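PDB 2NPN: putative cobalamin synthesis related protein, which probably acts as an S-adenosylmethionine-dependent methyltransferase of cobalamin biosynthesis, possibly a precorrin-6A synthase (deacetylating). Local coordinates for residues E16-L20 against Q21-G25; M185-K189 against T190-D194; H221-G224 against A225-E229. One frame throughout, in Å; residues are numbered along the deposited sequence. Where two conformers were deposited one is given.

Contact 1: E16-L20 against Q21-G25; sequences EFLTL and QAISG
The amide of Q21 is linked to T19 through a water: Q21 OE1 takes a hydrogen bond from it at 2.9 Å, and the water accepts one from T19 OG1 at 2.7 Å. The other flat group, the ring of F17, lies earlier, in a short 3-10 segment, and has E16 CG over the centre of one face, 4.2 Å above its plane. At T19 the chain turns into the helix, and this residue is the N-cap. Its hydroxyl oxygen sits between the backbone N and the carbonyl carbon (chi1 66°), where it reaches forward over the first turn and accepts from A22 N at 3.1 Å with an N-H...O angle of 159°, while still giving to the water. The first helical backbone bonds follow at once, I23 N to T19 O at 3.0 Å and S24 N to L20 O at 2.9 Å. L18 crosses I23 at about a right angle, with L18 CD1 4.1 Å from I23 CG1, while its other methyl, L18 CD2, reaches A22 CB at 4.3 Å. L18 and I23 also pack on H55 of helix 42-55, and L18 on I51. Q21 and A22 rest on I139 of strand 134-139, so the start of helix 20-28 touches both a helix and an outermost strand of the parallel sheet.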
loop_
_atom_site.group_PDB
_atom_site.type_symbol
_atom_site.label_atom_id
_atom_site.label_comp_id
_atom_site.label_asym_id
_atom_site.label_seq_id
_atom_site.Cartn_x
_atom_site.Cartn_y
_atom_site.Cartn_z
ATOM N N GLU A 16 -10.833 1.604 10.825
ATOM C CA GLU A 16 -12.242 1.497 10.364
ATOM C C GLU A 16 -12.326 0.847 8.980
ATOM O O GLU A 16 -13.366 0.345 8.596
ATOM C CB GLU A 16 -12.953 2.870 10.336
ATOM C CG GLU A 16 -12.523 3.830 9.173
ATOM C CD GLU A 16 -13.165 5.223 9.221
ATOM O OE1 GLU A 16 -14.157 5.445 9.991
ATOM O OE2 GLU A 16 -12.654 6.097 8.460
ATOM N N PHE A 17 -11.228 0.852 8.228
ATOM C CA PHE A 17 -11.254 0.260 6.877
ATOM C C PHE A 17 -11.064 -1.265 6.859
ATOM O O PHE A 17 -11.157 -1.873 5.788
ATOM C CB PHE A 17 -10.165 0.890 5.977
ATOM C CG PHE A 17 -10.371 2.371 5.694
ATOM C CD1 PHE A 17 -11.551 2.857 5.146
ATOM C CD2 PHE A 17 -9.333 3.277 5.922
ATOM C CE1 PHE A 17 -11.723 4.220 4.887
ATOM C CE2 PHE A 17 -9.496 4.616 5.673
ATOM C CZ PHE A 17 -10.668 5.116 5.177
ATOM N N LEU A 18 -10.763 -1.893 7.987
ATOM C CA LEU A 18 -10.586 -3.350 8.050
ATOM C C LEU A 18 -11.861 -4.073 7.679
ATOM O O LEU A 18 -12.954 -3.668 8.116
ATOM C CB LEU A 18 -10.187 -3.822 9.455
ATOM C CG LEU A 18 -8.745 -3.582 9.843
ATOM C CD1 LEU A 18 -8.572 -4.074 11.302
ATOM C CD2 LEU A 18 -7.779 -4.284 8.914
ATOM N N THR A 19 -11.743 -5.125 6.863
ATOM C CA THR A 19 -12.916 -5.970 6.596
ATOM C C THR A 19 -13.121 -7.061 7.674
ATOM O O THR A 19 -12.201 -7.474 8.402
ATOM C CB THR A 19 -12.845 -6.665 5.237
ATOM O OG1 THR A 19 -11.755 -7.598 5.274
ATOM C CG2 THR A 19 -12.635 -5.617 4.084
ATOM N N LEU A 20 -14.340 -7.566 7.762
ATOM C CA LEU A 20 -14.621 -8.699 8.635
ATOM C C LEU A 20 -13.703 -9.886 8.357
ATOM O O LEU A 20 -13.233 -10.576 9.276
ATOM C CB LEU A 20 -16.086 -9.105 8.514
ATOM C CG LEU A 20 -17.095 -8.076 9.021
ATOM C CD1 LEU A 20 -18.516 -8.569 8.850
ATOM C CD2 LEU A 20 -16.859 -7.697 10.469
ATOM N N GLN A 21 -13.452 -10.138 7.080
ATOM C CA GLN A 21 -12.593 -11.230 6.660
ATOM C C GLN A 21 -11.179 -11.029 7.208
ATOM O O GLN A 21 -10.548 -11.981 7.706
ATOM C CB GLN A 21 -12.549 -11.297 5.134
ATOM C CG GLN A 21 -11.894 -12.535 4.552
ATOM C CD GLN A 21 -11.718 -12.460 3.054
ATOM O OE1 GLN A 21 -11.610 -11.374 2.467
ATOM N NE2 GLN A 21 -11.685 -13.611 2.407
ATOM N N ALA A 22 -10.672 -9.807 7.096
ATOM C CA ALA A 22 -9.322 -9.476 7.603
ATOM C C ALA A 22 -9.240 -9.692 9.103
ATOM O O ALA A 22 -8.298 -10.315 9.596
ATOM C CB ALA A 22 -8.967 -8.040 7.284
ATOM N N ILE A 23 -10.275 -9.259 9.822
ATOM C CA ILE A 23 -10.295 -9.380 11.266
ATOM C C ILE A 23 -10.305 -10.871 11.647
ATOM O O ILE A 23 -9.576 -11.264 12.559
ATOM C CB ILE A 23 -11.494 -8.626 11.897
ATOM C CG1 ILE A 23 -11.312 -7.105 11.706
ATOM C CG2 ILE A 23 -11.634 -9.006 13.375
ATOM C CD1 ILE A 23 -12.603 -6.346 11.885
ATOM N N SER A 24 -11.099 -11.682 10.957
ATOM C CA SER A 24 -11.112 -13.115 11.225
ATOM C C SER A 24 -9.739 -13.741 10.987
ATOM O O SER A 24 -9.267 -14.552 11.774
ATOM C CB SER A 24 -12.149 -13.832 10.371
ATOM O OG SER A 24 -12.313 -15.161 10.827
ATOM N N GLY A 25 -9.078 -13.347 9.900
ATOM C CA GLY A 25 -7.767 -13.870 9.626
ATOM C C GLY A 25 -6.766 -13.498 10.717
ATOM O O GLY A 25 -5.988 -14.326 11.174
HETATM O O HOH W 1 -11.521 -8.523 2.800
#

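Contact 2: M185-K189 against T190-D194; sequences MLDGK and TAWQD. With SAM (S-adenosylmethionine), chain C.
D187 OD2 is gripped by two donors: the backbone N-H of A191, at 2.8 Å from OD2 and nearly straight (170°), and the hydroxyl of Y245 on strand 243-249. OD2 receives the A191 bond through its syn lone pair. The other oxygen, D187 OD1, accepts from K189 N at 2.9 Å, a donor standing 53° out of the carboxylate plane, which closes an Asx turn. With CG anti to the backbone N (chi1 -174°), the buried carboxylate reaches forward along the chain, and its two oxygens fix the backbone on both sides of T190. A191 CB packs against the same group, 3.4 Å from D187 OD2. The indole of W192, its NE1 hydrogen-bonded to G224 O, has T190 CB 3.8 Å above one face, toward the rim, and Y245 meeting it edge-to-face. K231 NZ binds the carbonyls of D187 and K189 and ties the turn to helix 220-238. Just upstream, L186 N donates to ribose O2' of S-adenosylmethionine at 3.0 Å and more weakly to O3' at 3.2 Å. M185 and L186 belong to the S-adenosylmethionine pocket of this tetrapyrrole methylase, and the loop after strand 181-185 runs on from them through the Asx turn to the short helix about 192-194.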
loop_
_atom_site.group_PDB
_atom_site.type_symbol
_atom_site.label_atom_id
_atom_site.label_comp_id
_atom_site.label_asym_id
_atom_site.label_seq_id
_atom_site.Cartn_x
_atom_site.Cartn_y
_atom_site.Cartn_z
HETATM N N MSE A 185 0.489 6.818 -8.402
HETATM C CA MSE A 185 1.043 6.355 -7.144
HETATM C C MSE A 185 2.570 6.370 -7.228
HETATM O O MSE A 185 3.166 6.492 -8.299
HETATM C CB MSE A 185 0.533 4.928 -6.827
HETATM C CG MSE A 185 -0.967 4.878 -6.832
HETATM SE SE MSE A 185 -1.747 3.094 -6.543
HETATM C CE MSE A 185 -1.502 3.032 -4.642
ATOM N N LEU A 186 3.220 6.203 -6.071
ATOM C CA LEU A 186 4.671 6.055 -6.044
ATOM C C LEU A 186 5.393 7.279 -6.692
ATOM O O LEU A 186 6.499 7.138 -7.201
ATOM C CB LEU A 186 5.104 4.761 -6.706
ATOM C CG LEU A 186 4.659 3.504 -5.975
ATOM C CD1 LEU A 186 4.935 2.271 -6.826
ATOM C CD2 LEU A 186 5.438 3.371 -4.654
ATOM N N ASP A 187 4.825 8.470 -6.591
ATOM C CA ASP A 187 5.482 9.658 -7.161
ATOM C C ASP A 187 6.298 10.326 -6.071
ATOM O O ASP A 187 5.732 10.899 -5.149
ATOM C CB ASP A 187 4.464 10.695 -7.703
ATOM C CG ASP A 187 5.125 11.869 -8.429
ATOM O OD1 ASP A 187 6.376 11.894 -8.601
ATOM O OD2 ASP A 187 4.363 12.756 -8.855
ATOM N N GLY A 188 7.611 10.210 -6.176
ATOM C CA GLY A 188 8.524 10.863 -5.226
ATOM C C GLY A 188 8.793 12.313 -5.540
ATOM O O GLY A 188 9.515 12.973 -4.787
ATOM N N LYS A 189 8.302 12.779 -6.685
ATOM C CA LYS A 189 8.574 14.102 -7.177
ATOM C C LYS A 189 7.195 14.728 -7.338
ATOM O O LYS A 189 6.298 14.490 -6.489
ATOM C CB LYS A 189 9.365 14.066 -8.495
ATOM C CG LYS A 189 10.694 13.320 -8.422
ATOM C CD LYS A 189 11.354 13.311 -9.818
ATOM C CE LYS A 189 12.756 12.724 -9.828
ATOM N NZ LYS A 189 13.310 12.586 -11.203
ATOM N N THR A 190 6.947 15.443 -8.453
ATOM C CA THR A 190 5.725 16.284 -8.622
ATOM C C THR A 190 5.304 16.188 -10.101
ATOM O O THR A 190 5.218 17.173 -10.833
ATOM C CB THR A 190 5.870 17.796 -8.196
ATOM O OG1 THR A 190 6.844 18.430 -9.034
ATOM C CG2 THR A 190 6.223 17.935 -6.684
ATOM N N ALA A 191 5.004 14.963 -10.532
ATOM C CA ALA A 191 4.898 14.666 -11.957
ATOM C C ALA A 191 3.700 15.333 -12.649
ATOM O O ALA A 191 3.708 15.501 -13.877
ATOM C CB ALA A 191 4.942 13.113 -12.191
ATOM N N TRP A 192 2.691 15.743 -11.879
ATOM C CA TRP A 192 1.581 16.513 -12.412
ATOM C C TRP A 192 2.053 17.786 -13.135
ATOM O O TRP A 192 1.406 18.246 -14.069
ATOM C CB TRP A 192 0.561 16.888 -11.341
ATOM C CG TRP A 192 1.080 17.689 -10.152
ATOM C CD1 TRP A 192 1.192 19.037 -10.081
ATOM C CD2 TRP A 192 1.520 17.182 -8.899
ATOM N NE1 TRP A 192 1.657 19.394 -8.855
ATOM C CE2 TRP A 192 1.851 18.279 -8.099
ATOM C CE3 TRP A 192 1.640 15.902 -8.365
ATOM C CZ2 TRP A 192 2.314 18.129 -6.798
ATOM C CZ3 TRP A 192 2.069 15.759 -7.074
ATOM C CH2 TRP A 192 2.418 16.871 -6.310
ATOM N N GLN A 193 3.129 18.376 -12.652
ATOM C CA GLN A 193 3.580 19.637 -13.252
ATOM C C GLN A 193 4.048 19.432 -14.683
ATOM O O GLN A 193 3.970 20.363 -15.526
ATOM C CB GLN A 193 4.684 20.233 -12.372
ATOM C CG GLN A 193 4.201 20.763 -11.010
ATOM C CD GLN A 193 3.342 22.023 -11.134
ATOM O OE1 GLN A 193 2.206 21.956 -11.579
ATOM N NE2 GLN A 193 3.908 23.192 -10.769
ATOM N N ASP A 194 4.531 18.230 -14.982
ATOM C CA ASP A 194 5.168 17.918 -16.253
ATOM C C ASP A 194 4.184 17.546 -17.366
ATOM O O ASP A 194 4.545 17.607 -18.545
ATOM C CB ASP A 194 6.162 16.766 -16.045
ATOM C CG ASP A 194 7.161 17.039 -14.900
ATOM O OD1 ASP A 194 7.692 18.165 -14.808
ATOM O OD2 ASP A 194 7.402 16.111 -14.100
HETATM N N SAM C . -0.892 -1.872 -1.530
HETATM C CA SAM C . -1.060 -0.400 -1.332
HETATM C C SAM C . -2.489 0.036 -1.596
HETATM O O SAM C . -2.793 1.252 -1.455
HETATM O OXT SAM C . -3.343 -0.820 -1.901
HETATM C CB SAM C . -0.071 0.379 -2.218
HETATM C CG SAM C . 1.395 0.197 -1.823
HETATM S SD SAM C . 2.603 1.198 -2.758
HETATM C CE SAM C . 4.092 0.491 -1.994
HETATM C "C5'" SAM C . 2.757 2.815 -1.921
HETATM C "C4'" SAM C . 2.008 3.962 -2.622
HETATM O "O4'" SAM C . 0.662 3.896 -2.286
HETATM C "C3'" SAM C . 2.430 5.371 -2.201
HETATM O "O3'" SAM C . 3.572 5.818 -2.888
HETATM C "C2'" SAM C . 1.212 6.203 -2.496
HETATM O "O2'" SAM C . 1.097 6.401 -3.894
HETATM C "C1'" SAM C . 0.159 5.213 -2.045
HETATM N N9 SAM C . -0.220 5.376 -0.624
HETATM C C8 SAM C . -0.181 4.376 0.335
HETATM N N7 SAM C . -0.668 4.827 1.494
HETATM C C5 SAM C . -1.075 6.115 1.282
HETATM C C6 SAM C . -1.707 7.047 2.092
HETATM N N6 SAM C . -2.028 6.781 3.384
HETATM N N1 SAM C . -2.011 8.297 1.565
HETATM C C2 SAM C . -1.753 8.567 0.235
HETATM N N3 SAM C . -1.136 7.649 -0.570
HETATM C C4 SAM C . -0.819 6.427 -0.074
#

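Contact 3: H221-G224 against A225-E229; sequences HEIG and AQVAE
This is a local contact between successive turns of helix 220-238, at a kink where two direct backbone bonds are missing and two waters stand in their place. A225 N donates to one water at 2.9 Å, and that water reaches H221 O through a weak bond. Q226 N donates at 3.0 Å to the second, which in turn gives a hydrogen bond to E222 O at 2.9 Å. Each water thus spans a pair of residues four apart, the spacing at which an alpha helix would make the bond directly. Regular bonding resumes with V227 N to I223 O at 2.8 Å and A228 N to G224 O at 3.0 Å. On the buried side, I223 and V227 lie alongside each other and point the same way, I223 CD1 meeting V227 CG2 at 3.8 Å. The extended chain of Q226 crosses I223 at about a right angle, bringing Q226 NE2 to 3.9 Å from I223 CG2. I223 also rests on M202, and V227 on W204, both on strand 200-206. The arrangement is that of a kinked alpha helix whose missing backbone bonds are bridged by water, with one apolar side turned to the mixed sheet and a solvated side where the waters span the opened turn.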
loop_
_atom_site.group_PDB
_atom_site.type_symbol
_atom_site.label_atom_id
_atom_site.label_comp_id
_atom_site.label_asym_id
_atom_site.label_seq_id
_atom_site.Cartn_x
_atom_site.Cartn_y
_atom_site.Cartn_z
ATOM N N HIS A 221 -3.260 24.028 -13.477
ATOM C CA HIS A 221 -2.992 25.448 -13.877
ATOM C C HIS A 221 -2.938 26.332 -12.650
ATOM O O HIS A 221 -1.970 27.126 -12.469
ATOM C CB HIS A 221 -3.893 26.019 -15.069
ATOM C CG HIS A 221 -5.386 26.208 -14.822
ATOM N ND1 HIS A 221 -6.343 25.659 -15.659
ATOM C CD2 HIS A 221 -6.075 27.027 -13.983
ATOM C CE1 HIS A 221 -7.546 26.010 -15.263
ATOM N NE2 HIS A 221 -7.420 26.862 -14.260
ATOM N N GLU A 222 -3.912 26.108 -11.778
ATOM C CA GLU A 222 -4.158 26.925 -10.576
ATOM C C GLU A 222 -3.386 26.489 -9.327
ATOM O O GLU A 222 -2.878 27.349 -8.574
ATOM C CB GLU A 222 -5.628 26.924 -10.140
ATOM C CG GLU A 222 -5.771 27.653 -8.748
ATOM C CD GLU A 222 -7.170 27.892 -8.233
ATOM O OE1 GLU A 222 -8.034 26.974 -8.304
ATOM O OE2 GLU A 222 -7.400 29.008 -7.699
ATOM N N ILE A 223 -3.391 25.184 -9.049
ATOM C CA ILE A 223 -2.881 24.644 -7.753
ATOM C C ILE A 223 -1.592 23.843 -7.830
ATOM O O ILE A 223 -1.052 23.460 -6.798
ATOM C CB ILE A 223 -3.926 23.723 -7.009
ATOM C CG1 ILE A 223 -4.131 22.366 -7.716
ATOM C CG2 ILE A 223 -5.230 24.428 -6.778
ATOM C CD1 ILE A 223 -4.805 21.338 -6.822
ATOM N N GLY A 224 -1.122 23.518 -9.025
ATOM C CA GLY A 224 -0.013 22.575 -9.157
ATOM C C GLY A 224 1.247 22.993 -8.418
ATOM O O GLY A 224 1.845 22.192 -7.696
ATOM N N ALA A 225 1.652 24.249 -8.566
ATOM C CA ALA A 225 2.847 24.735 -7.876
ATOM C C ALA A 225 2.624 24.767 -6.365
ATOM O O ALA A 225 3.546 24.437 -5.601
ATOM C CB ALA A 225 3.235 26.104 -8.371
ATOM N N GLN A 226 1.415 25.166 -5.944
ATOM C CA GLN A 226 1.064 25.188 -4.521
ATOM C C GLN A 226 1.145 23.778 -3.917
ATOM O O GLN A 226 1.639 23.586 -2.794
ATOM C CB GLN A 226 -0.357 25.759 -4.296
ATOM C CG GLN A 226 -0.528 27.233 -4.656
ATOM C CD GLN A 226 -1.994 27.710 -4.698
ATOM O OE1 GLN A 226 -2.255 28.913 -4.703
ATOM N NE2 GLN A 226 -2.942 26.781 -4.719
ATOM N N VAL A 227 0.641 22.770 -4.630
ATOM C CA VAL A 227 0.676 21.425 -4.063
ATOM C C VAL A 227 2.140 20.906 -4.035
ATOM O O VAL A 227 2.550 20.171 -3.099
ATOM C CB VAL A 227 -0.297 20.457 -4.797
ATOM C CG1 VAL A 227 -0.169 19.077 -4.243
ATOM C CG2 VAL A 227 -1.743 20.959 -4.625
ATOM N N ALA A 228 2.935 21.304 -5.026
ATOM C CA ALA A 228 4.359 20.931 -5.057
ATOM C C ALA A 228 5.031 21.492 -3.802
ATOM O O ALA A 228 5.782 20.767 -3.144
ATOM C CB ALA A 228 5.032 21.406 -6.344
ATOM N N GLU A 229 4.703 22.732 -3.435
ATOM C CA GLU A 229 5.301 23.400 -2.274
ATOM C C GLU A 229 4.839 22.671 -1.007
ATOM O O GLU A 229 5.648 22.386 -0.109
ATOM C CB GLU A 229 4.899 24.887 -2.191
ATOM C CG GLU A 229 5.326 25.787 -3.357
ATOM C CD GLU A 229 4.373 26.994 -3.544
ATOM O OE1 GLU A 229 3.571 27.271 -2.604
ATOM O OE2 GLU A 229 4.418 27.679 -4.611
HETATM O O HOH W 2 0.544 25.794 -10.774
HETATM O O HOH W 3 -0.164 26.897 -7.737
#

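From the N terminus, contact 1 comes first, capping helix 20-28 where it leaves the loop after strand 3-9 of the parallel sheet. Contact 2 follows much later, in the loop joining strand 181-185 to helix 192-195, and contact 3 closes last, within helix 220-238. Each lies within one continuous run of chain, so the three are in series and none nests or crosses. Contact 1 lies on the opposite side of the chain's centre from contacts 2 and 3, its centre about 32 Å from that of contact 2. Contacts 2 and 3 touch: T190 CG2 packs on A228 CB at 3.7 Å, joining the 190-194 turn to the kinked helix beside the mixed sheet.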